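Local coordinates for protein tyrosine--tRNA ligase (Aeropyrum pernix, PDB 2CYA) that probably catalyses the two-step, ATP-dependent attachment of tyrosine to tRNA(Tyr), by way of a tyrosyl-adenylate intermediate, at residues Gly86-Asp89 and Leu90-Ala93; Val250-Ser253 and Asp254-Arg258. All blocks are in the same frame, centred on the assembly; numbering follows the deposited sequence.

How the contacts relate
Contact 1 (86-93) and contact 2 (250-258) are both first turns of helices, capped by the residue just before the helix, yet they share no element: their centres lie about 25 Å apart and their nearest atoms about 10 Å. Each is partly buried and has a buried isoleucine; the exposed acids are Asp89 in contact 1 and Asp255 in contact 2, whereas Asp252 is buried. In contact 1 an aspartate caps helix 88-104 through weak bonds, and a methionine and an arginine wrap the turn. In contact 2 a serine and an aspartate cap helix 254-262 reciprocally, among carboxylates paired with basic residues of the same helix and, through Asp254, of helix 323-346. Both lie near residues inferred to bind ATP.

Contact 1: residues Gly86-Asp89 and Leu90-Ala93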
ATOM      1  N   GLY A  86       5.788   7.830 -16.278  1.00 41.69           N
ATOM      2  CA  GLY A  86       5.209   6.579 -15.824  1.00 41.28           C
ATOM      3  C   GLY A  86       5.266   5.481 -16.870  1.00 40.76           C
ATOM      4  O   GLY A  86       4.624   4.441 -16.724  1.00 39.28           O
ATOM      5  N   ASP A  87       6.041   5.709 -17.923  1.00 40.02           N
ATOM      6  CA  ASP A  87       6.189   4.730 -18.996  1.00 40.77           C
ATOM      7  C   ASP A  87       7.139   3.641 -18.496  1.00 40.34           C
ATOM      8  O   ASP A  87       8.355   3.809 -18.518  1.00 37.03           O
ATOM      9  CB  ASP A  87       6.779   5.419 -20.236  1.00 42.29           C
ATOM     10  CG  ASP A  87       6.760   4.537 -21.471  1.00 44.34           C
ATOM     11  OD1 ASP A  87       7.078   3.323 -21.373  1.00 41.38           O
ATOM     12  OD2 ASP A  87       6.441   5.081 -22.557  1.00 47.60           O
ATOM     13  N   MET A  88       6.576   2.522 -18.059  1.00 41.46           N
ATOM     14  CA  MET A  88       7.369   1.422 -17.533  1.00 41.88           C
ATOM     15  C   MET A  88       8.443   0.870 -18.472  1.00 43.38           C
ATOM     16  O   MET A  88       9.471   0.364 -18.001  1.00 42.51           O
ATOM     17  CB  MET A  88       6.443   0.293 -17.059  1.00 40.65           C
ATOM     18  CG  MET A  88       5.588   0.661 -15.835  1.00 37.84           C
ATOM     19  SD  MET A  88       6.582   1.220 -14.397  1.00 37.25           S
ATOM     20  CE  MET A  88       7.252  -0.347 -13.865  1.00 35.72           C
ATOM     21  N   ASP A  89       8.213   0.950 -19.784  1.00 43.93           N
ATOM     22  CA  ASP A  89       9.190   0.458 -20.758  1.00 43.56           C
ATOM     23  C   ASP A  89      10.447   1.330 -20.755  1.00 41.44           C
ATOM     24  O   ASP A  89      11.568   0.839 -20.893  1.00 40.72           O
ATOM     25  CB  ASP A  89       8.610   0.474 -22.172  1.00 47.47           C
ATOM     26  CG  ASP A  89       7.408  -0.429 -22.325  1.00 52.63           C
ATOM     27  OD1 ASP A  89       7.547  -1.647 -22.090  1.00 51.84           O
ATOM     28  OD2 ASP A  89       6.325   0.088 -22.683  1.00 56.65           O
ATOM     29  N   LEU A  90      10.237   2.633 -20.639  1.00 38.45           N
ATOM     30  CA  LEU A  90      11.323   3.595 -20.622  1.00 38.45           C
ATOM     31  C   LEU A  90      12.085   3.498 -19.301  1.00 37.22           C
ATOM     32  O   LEU A  90      13.303   3.688 -19.247  1.00 34.99           O
ATOM     33  CB  LEU A  90      10.749   4.998 -20.805  1.00 38.23           C
ATOM     34  CG  LEU A  90      10.772   5.615 -22.206  1.00 41.79           C
ATOM     35  CD1 LEU A  90      10.537   4.578 -23.300  1.00 39.63           C
ATOM     36  CD2 LEU A  90       9.730   6.712 -22.244  1.00 39.98           C
ATOM     37  N   ILE A  91      11.360   3.195 -18.233  1.00 35.89           N
ATOM     38  CA  ILE A  91      11.990   3.065 -16.929  1.00 36.27           C
ATOM     39  C   ILE A  91      12.890   1.830 -16.938  1.00 35.98           C
ATOM     40  O   ILE A  91      14.004   1.868 -16.419  1.00 34.72           O
ATOM     41  CB  ILE A  91      10.941   2.939 -15.817  1.00 35.54           C
ATOM     42  CG1 ILE A  91      10.189   4.260 -15.685  1.00 32.50           C
ATOM     43  CG2 ILE A  91      11.613   2.527 -14.494  1.00 35.42           C
ATOM     44  CD1 ILE A  91       9.089   4.239 -14.625  1.00 33.86           C
ATOM     45  N   ARG A  92      12.407   0.751 -17.546  1.00 35.54           N
ATOM     46  CA  ARG A  92      13.174  -0.486 -17.639  1.00 37.49           C
ATOM     47  C   ARG A  92      14.406  -0.248 -18.496  1.00 36.59           C
ATOM     48  O   ARG A  92      15.483  -0.766 -18.208  1.00 35.69           O
ATOM     49  CB  ARG A  92      12.343  -1.597 -18.286  1.00 39.37           C
ATOM     50  CG  ARG A  92      12.235  -2.870 -17.442  1.00 44.02           C
ATOM     51  CD  ARG A  92      10.839  -3.034 -16.859  1.00 42.92           C
ATOM     52  NE  ARG A  92       9.828  -2.988 -17.919  1.00 46.12           N
ATOM     53  CZ  ARG A  92       8.512  -3.057 -17.720  1.00 44.06           C
ATOM     54  NH1 ARG A  92       8.029  -3.180 -16.485  1.00 38.82           N
ATOM     55  NH2 ARG A  92       7.686  -2.994 -18.761  1.00 40.62           N
ATOM     56  N   ALA A  93      14.224   0.537 -19.555  1.00 34.93           N
ATOM     57  CA  ALA A  93      15.305   0.847 -20.472  1.00 35.38           C
ATOM     58  C   ALA A  93      16.383   1.629 -19.746  1.00 34.43           C
ATOM     59  O   ALA A  93      17.559   1.397 -19.971  1.00 33.92           O
ATOM     60  CB  ALA A  93      14.781   1.641 -21.651  1.00 35.81           C
TER
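The side chain of Met88 lies against two residues of the next helical turn: its SD meets Ile91 CD1 at 3.9 Å, and its CB and CE both approach Arg92 NH1. CG is anti to the carbonyl carbon (chi1 -67°), and further bends at chi2 and chi3 curl the thioether back so that sulfur and methyl reach different neighbours. The guanidinium of Arg92 folds back over the turn, with Met88 O 3.3 Å above one face and offset toward its rim. At its edge, Arg92 NH2 forms a long salt bridge to Asp89 OD1, 3.6 Å away, the carboxylate and guanidinium planes being 76° apart. Asp87 is the N-cap: its OD1 takes weak bonds from Leu90 N, at 3.3 Å, and from Asp89 N. The other oxygen, OD2, rests on Leu90 CD2 at 3.7 Å. Such a carboxylate probably offsets part of the positive helix end. The regular backbone bonds begin with Ile91 N to Asp87 O (3.1 Å), followed by Arg92 N to Met88 O and Ala93 N to Asp89 O. Around this start of helix 88-104, Met88 and Ile91 pack on helix 75-80 through Thr75, and Leu90 and Ala93 face the C-terminal helix 349-360 at Ala357, Ala354 and Ile358.

Contact 2: residues Val250-Ser253 and Asp254-Arg258; sequences VVDS and DDDIR
Ser253 OG accepts a hydrogen bond from Asp256 N at 2.9 Å. The hydroxyl is placed by a chi1 of 64°, which sets OG between the backbone N and the carbonyl carbon and turns it to the amide three residues on. Asp256 answers in reverse: its OD1 receives a weak but nearly straight bond from Ser253 N (3.3 Å, 164°), and its CB rests 3.4 Å from Ser253 OG. The carbonyl of Ser253 starts the helical bonding, taking Ile257 N at 3.0 Å, with Ile257 CG1 alongside the same oxygen. Just before the cap, Asp252 CB packs on Asp256 CB at 3.8 Å and, more loosely, on Ile257 CG1. The two carboxylates are turned 84° apart, with Asp252 OD1 and Asp256 OD1 separated by 4.0 Å; the repulsion expected there is probably eased by Lys260, paired with Asp252 OD2, and Arg259, paired with Asp256 OD2. With an alanine at the cap in place of Ser253, the Asp256 amide would probably lose its side-chain acceptor, and one half of the reciprocal pair would be gone. Asp254 forms salt bridges through OD1 with Arg339 and through OD2 with Arg342, tying this helix start to helix 323-346. Reciprocal bonding between Ser253 and Asp256 is the capping box of a helix N-terminus, here opening helix 254-262 after the KMSKS region; the side chain of Asp252 lies about 7 Å from that of His49, an inferred ATP-binding residue.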
ATOM      1  N   VAL A 250      26.330  10.519 -18.745  1.00 27.65           N
ATOM      2  CA  VAL A 250      27.375   9.597 -19.151  1.00 29.65           C
ATOM      3  C   VAL A 250      27.488   9.499 -20.653  1.00 30.64           C
ATOM      4  O   VAL A 250      28.387   8.835 -21.147  1.00 31.80           O
ATOM      5  CB  VAL A 250      27.177   8.162 -18.567  1.00 29.28           C
ATOM      6  CG1 VAL A 250      27.285   8.200 -17.052  1.00 30.84           C
ATOM      7  CG2 VAL A 250      25.847   7.590 -19.004  1.00 28.67           C
ATOM      8  N   VAL A 251      26.583  10.152 -21.382  1.00 30.55           N
ATOM      9  CA  VAL A 251      26.653  10.118 -22.837  1.00 32.04           C
ATOM     10  C   VAL A 251      26.850  11.495 -23.457  1.00 32.65           C
ATOM     11  O   VAL A 251      26.683  11.654 -24.664  1.00 34.09           O
ATOM     12  CB  VAL A 251      25.399   9.464 -23.500  1.00 34.03           C
ATOM     13  CG1 VAL A 251      25.301   7.982 -23.115  1.00 32.56           C
ATOM     14  CG2 VAL A 251      24.140  10.228 -23.117  1.00 33.19           C
ATOM     15  N   ASP A 252      27.190  12.491 -22.644  1.00 32.07           N
ATOM     16  CA  ASP A 252      27.450  13.828 -23.177  1.00 31.15           C
ATOM     17  C   ASP A 252      28.762  13.765 -23.965  1.00 30.91           C
ATOM     18  O   ASP A 252      29.662  12.984 -23.629  1.00 30.76           O
ATOM     19  CB  ASP A 252      27.640  14.865 -22.058  1.00 31.81           C
ATOM     20  CG  ASP A 252      26.342  15.365 -21.489  1.00 30.79           C
ATOM     21  OD1 ASP A 252      25.316  15.228 -22.172  1.00 33.28           O
ATOM     22  OD2 ASP A 252      26.350  15.910 -20.359  1.00 30.34           O
ATOM     23  N   SER A 253      28.873  14.606 -24.989  1.00 30.61           N
ATOM     24  CA  SER A 253      30.078  14.669 -25.820  1.00 30.04           C
ATOM     25  C   SER A 253      31.186  15.339 -25.023  1.00 28.98           C
ATOM     26  O   SER A 253      30.913  15.966 -23.994  1.00 29.18           O
ATOM     27  CB  SER A 253      29.798  15.497 -27.082  1.00 28.21           C
ATOM     28  OG  SER A 253      29.510  16.853 -26.743  1.00 30.32           O
ATOM     29  N   ASP A 254      32.428  15.212 -25.492  1.00 28.03           N
ATOM     30  CA  ASP A 254      33.566  15.850 -24.821  1.00 28.19           C
ATOM     31  C   ASP A 254      33.321  17.364 -24.809  1.00 28.47           C
ATOM     32  O   ASP A 254      33.642  18.047 -23.840  1.00 27.11           O
ATOM     33  CB  ASP A 254      34.885  15.580 -25.571  1.00 29.20           C
ATOM     34  CG  ASP A 254      35.332  14.122 -25.494  1.00 30.17           C
ATOM     35  OD1 ASP A 254      36.322  13.789 -26.164  1.00 31.20           O
ATOM     36  OD2 ASP A 254      34.716  13.314 -24.765  1.00 30.66           O
ATOM     37  N   ASP A 255      32.757  17.890 -25.895  1.00 29.89           N
ATOM     38  CA  ASP A 255      32.492  19.329 -25.975  1.00 31.14           C
ATOM     39  C   ASP A 255      31.391  19.751 -24.989  1.00 31.98           C
ATOM     40  O   ASP A 255      31.486  20.808 -24.370  1.00 31.12           O
ATOM     41  CB  ASP A 255      32.103  19.722 -27.390  1.00 32.41           C
ATOM     42  CG  ASP A 255      31.965  21.230 -27.558  1.00 35.03           C
ATOM     43  OD1 ASP A 255      30.886  21.689 -27.997  1.00 34.99           O
ATOM     44  OD2 ASP A 255      32.938  21.954 -27.261  1.00 35.36           O
ATOM     45  N   ASP A 256      30.358  18.921 -24.837  1.00 32.91           N
ATOM     46  CA  ASP A 256      29.273  19.212 -23.887  1.00 32.48           C
ATOM     47  C   ASP A 256      29.873  19.286 -22.477  1.00 34.14           C
ATOM     48  O   ASP A 256      29.532  20.173 -21.688  1.00 34.07           O
ATOM     49  CB  ASP A 256      28.221  18.101 -23.900  1.00 33.63           C
ATOM     50  CG  ASP A 256      27.321  18.141 -25.117  1.00 35.76           C
ATOM     51  OD1 ASP A 256      26.693  17.101 -25.417  1.00 36.97           O
ATOM     52  OD2 ASP A 256      27.229  19.200 -25.767  1.00 37.30           O
ATOM     53  N   ILE A 257      30.758  18.341 -22.156  1.00 31.78           N
ATOM     54  CA  ILE A 257      31.391  18.328 -20.843  1.00 31.93           C
ATOM     55  C   ILE A 257      32.259  19.579 -20.607  1.00 31.87           C
ATOM     56  O   ILE A 257      32.261  20.145 -19.516  1.00 31.41           O
ATOM     57  CB  ILE A 257      32.245  17.044 -20.656  1.00 31.96           C
ATOM     58  CG1 ILE A 257      31.329  15.814 -20.638  1.00 34.15           C
ATOM     59  CG2 ILE A 257      33.022  17.098 -19.347  1.00 30.32           C
ATOM     60  CD1 ILE A 257      32.081  14.491 -20.537  1.00 36.85           C
ATOM     61  N   ARG A 258      33.015  19.994 -21.617  1.00 32.31           N
ATOM     62  CA  ARG A 258      33.848  21.189 -21.496  1.00 31.87           C
ATOM     63  C   ARG A 258      32.987  22.438 -21.260  1.00 33.31           C
ATOM     64  O   ARG A 258      33.336  23.301 -20.443  1.00 32.18           O
ATOM     65  CB  ARG A 258      34.678  21.387 -22.765  1.00 31.55           C
ATOM     66  CG  ARG A 258      35.962  20.589 -22.787  1.00 30.16           C
ATOM     67  CD  ARG A 258      36.664  20.689 -24.117  1.00 31.47           C
ATOM     68  NE  ARG A 258      37.708  19.668 -24.192  1.00 34.52           N
ATOM     69  CZ  ARG A 258      37.826  18.778 -25.173  1.00 31.17           C
ATOM     70  NH1 ARG A 258      38.807  17.893 -25.127  1.00 34.37           N
ATOM     71  NH2 ARG A 258      36.986  18.786 -26.203  1.00 28.23           N
TER